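PDB 4K4K: putative fimbrium subunit Fim1C from Bacteroides uniformis, which is a putative component of the fimbrium tip, fimbriae being cell-surface filaments that mediate cell adhesion and biofilm formation. Local coordinates for residues A[141-146]-A[204-209]. Sequence-based numbering, arbitrary orientation.
Sequences LVKLDI and EGIVLP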
loop_
_atom_site.group_PDB
_atom_site.type_symbol
_atom_site.label_atom_id
_atom_site.label_comp_id
_atom_site.label_asym_id
_atom_site.label_seq_id
_atom_site.Cartn_x
_atom_site.Cartn_y
_atom_site.Cartn_z
ATOM N N LEU A 141 2.541 4.094 0.175
ATOM C CA LEU A 141 2.854 4.246 -1.241
ATOM C C LEU A 141 1.677 4.894 -1.980
ATOM O O LEU A 141 0.862 5.565 -1.353
ATOM C CB LEU A 141 3.311 2.919 -1.867
ATOM C CG LEU A 141 4.419 2.164 -1.033
ATOM C CD1 LEU A 141 4.761 0.818 -1.696
ATOM C CD2 LEU A 141 5.670 3.020 -0.832
ATOM N N VAL A 142 1.641 4.764 -3.306
ATOM C CA VAL A 142 0.653 5.462 -4.143
ATOM C C VAL A 142 -0.067 4.458 -5.037
ATOM O O VAL A 142 0.577 3.612 -5.648
ATOM C CB VAL A 142 1.394 6.540 -4.978
ATOM C CG1 VAL A 142 0.464 7.200 -6.014
ATOM C CG2 VAL A 142 2.056 7.586 -4.081
ATOM N N LYS A 143 -1.400 4.567 -5.118
ATOM C CA LYS A 143 -2.188 3.672 -5.944
ATOM C C LYS A 143 -2.577 4.360 -7.248
ATOM O O LYS A 143 -3.031 5.508 -7.237
ATOM C CB LYS A 143 -3.452 3.219 -5.182
ATOM C CG LYS A 143 -4.405 2.277 -5.956
ATOM C CD LYS A 143 -3.835 0.893 -6.084
ATOM C CE LYS A 143 -4.789 -0.034 -6.814
ATOM N NZ LYS A 143 -4.337 -1.446 -6.730
ATOM N N LEU A 144 -2.412 3.643 -8.367
ATOM C CA LEU A 144 -2.880 4.112 -9.682
ATOM C C LEU A 144 -4.053 3.237 -10.080
ATOM O O LEU A 144 -3.937 2.011 -10.038
ATOM C CB LEU A 144 -1.778 4.073 -10.755
ATOM C CG LEU A 144 -0.447 4.778 -10.419
ATOM C CD1 LEU A 144 0.525 4.668 -11.588
ATOM C CD2 LEU A 144 -0.660 6.246 -10.001
ATOM N N ASP A 145 -5.185 3.860 -10.448
ATOM C CA ASP A 145 -6.408 3.163 -10.819
ATOM C C ASP A 145 -6.815 3.717 -12.178
ATOM O O ASP A 145 -7.176 4.882 -12.279
ATOM C CB ASP A 145 -7.479 3.387 -9.728
ATOM C CG ASP A 145 -8.758 2.579 -9.903
ATOM O OD1 ASP A 145 -9.311 2.571 -11.026
ATOM O OD2 ASP A 145 -9.262 2.044 -8.899
ATOM N N ILE A 146 -6.685 2.904 -13.222
ATOM C CA ILE A 146 -6.926 3.358 -14.588
ATOM C C ILE A 146 -8.110 2.628 -15.201
ATOM O O ILE A 146 -8.198 1.398 -15.147
ATOM C CB ILE A 146 -5.607 3.166 -15.403
ATOM C CG1 ILE A 146 -4.491 4.089 -14.837
ATOM C CG2 ILE A 146 -5.806 3.361 -16.926
ATOM C CD1 ILE A 146 -3.111 3.699 -15.149
ATOM N N GLU A 204 -4.196 -1.324 -12.855
ATOM C CA GLU A 204 -3.861 -0.815 -11.539
ATOM C C GLU A 204 -2.397 -1.014 -11.255
ATOM O O GLU A 204 -1.748 -1.896 -11.834
ATOM C CB GLU A 204 -4.724 -1.465 -10.438
ATOM C CG GLU A 204 -4.431 -2.944 -10.219
ATOM C CD GLU A 204 -5.342 -3.662 -9.242
ATOM O OE1 GLU A 204 -5.993 -2.985 -8.411
ATOM O OE2 GLU A 204 -5.372 -4.914 -9.283
ATOM N N GLY A 205 -1.887 -0.177 -10.375
ATOM C CA GLY A 205 -0.504 -0.275 -9.945
ATOM C C GLY A 205 -0.272 0.388 -8.610
ATOM O O GLY A 205 -1.084 1.191 -8.171
ATOM N N ILE A 206 0.834 0.038 -7.962
ATOM C CA ILE A 206 1.295 0.657 -6.728
ATOM C C ILE A 206 2.678 1.189 -7.042
ATOM O O ILE A 206 3.549 0.437 -7.492
ATOM C CB ILE A 206 1.272 -0.296 -5.507
ATOM C CG1 ILE A 206 -0.192 -0.645 -5.154
ATOM C CG2 ILE A 206 2.002 0.358 -4.282
ATOM C CD1 ILE A 206 -0.386 -1.730 -4.075
ATOM N N VAL A 207 2.856 2.495 -6.892
ATOM C CA VAL A 207 4.127 3.133 -7.248
ATOM C C VAL A 207 4.651 3.933 -6.057
ATOM O O VAL A 207 3.922 4.172 -5.089
ATOM C CB VAL A 207 3.986 4.021 -8.521
ATOM C CG1 VAL A 207 3.564 3.178 -9.740
ATOM C CG2 VAL A 207 3.032 5.200 -8.279
ATOM N N LEU A 208 5.895 4.397 -6.167
ATOM C CA LEU A 208 6.481 5.176 -5.096
ATOM C C LEU A 208 6.022 6.625 -5.137
ATOM O O LEU A 208 5.847 7.191 -6.228
ATOM C CB LEU A 208 8.018 5.140 -5.207
ATOM C CG LEU A 208 8.702 3.780 -5.106
ATOM C CD1 LEU A 208 10.208 3.962 -5.050
ATOM C CD2 LEU A 208 8.223 2.995 -3.866
ATOM N N PRO A 209 5.954 7.284 -3.959
ATOM C CA PRO A 209 5.690 8.736 -3.961
ATOM C C PRO A 209 6.782 9.467 -4.740
ATOM O O PRO A 209 7.923 9.003 -4.783
ATOM C CB PRO A 209 5.723 9.114 -2.467
ATOM C CG PRO A 209 5.519 7.801 -1.724
ATOM C CD PRO A 209 6.165 6.768 -2.585
#
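Val-142 and Val-207 form a hydrogen-bonded antiparallel pair: Val-207 N donates to Val-142 O at 2.8 Å, and Val-142 N donates to Val-207 O. Two residues along, Leu-144 and Gly-205 repeat the pattern, with Leu-144 N meeting Gly-205 O almost straight at hydrogen (178°). The tightly packed face belongs to branched aliphatic residues, which suit a buried strand surface. Val-207 sends its two methyls to different partners: CG2 lies 3.9 Å from Val-142 CB, whereas CG1 meets Leu-144 CD1, the two side chains crossing at about a right angle. Gly-205, having no side chain, adds only backbone here, and Leu-144 fills out this face with Ile-167 and Tyr-249 around it. Where strand 202-207 ends, Pro-209, with no N-H to offer a further ladder bond, sets its CA 3.8 Å from Val-142 CG2.

The other face begins apolar, Leu-141 CB lying 3.8 Å from Ile-206 CG2 and Leu-141 CD2 touching Leu-208 CD2, and becomes polar and more open only at Lys-143 and Glu-204. Lys-143 starts with CG anti to the backbone N and bends at chi2 (73°), which carries its chain across the neighbouring strand. A long, flexible lysine fits this partly exposed site: its CD lies over the Gly-205 carbonyl and beside Ile-206 CG1, while NZ forms a salt bridge with Glu-204 OE1 at 2.8 Å. The ammonium comes from above the carboxylate plane, 54° out of it. Gln-112 also binds NZ, and His-197 holds Glu-204 OE2. A methionine in place of Lys-143 would probably leave Glu-204 OE1 without its positive partner and Gln-112 OE1 without this donor. The ladder joins strands 132-150 and 202-207, and strand 247-256 pairs with the former in parallel, a mixed beta-sheet within the all-beta fold of a fimbrillin-like protein of the transthyretin clan.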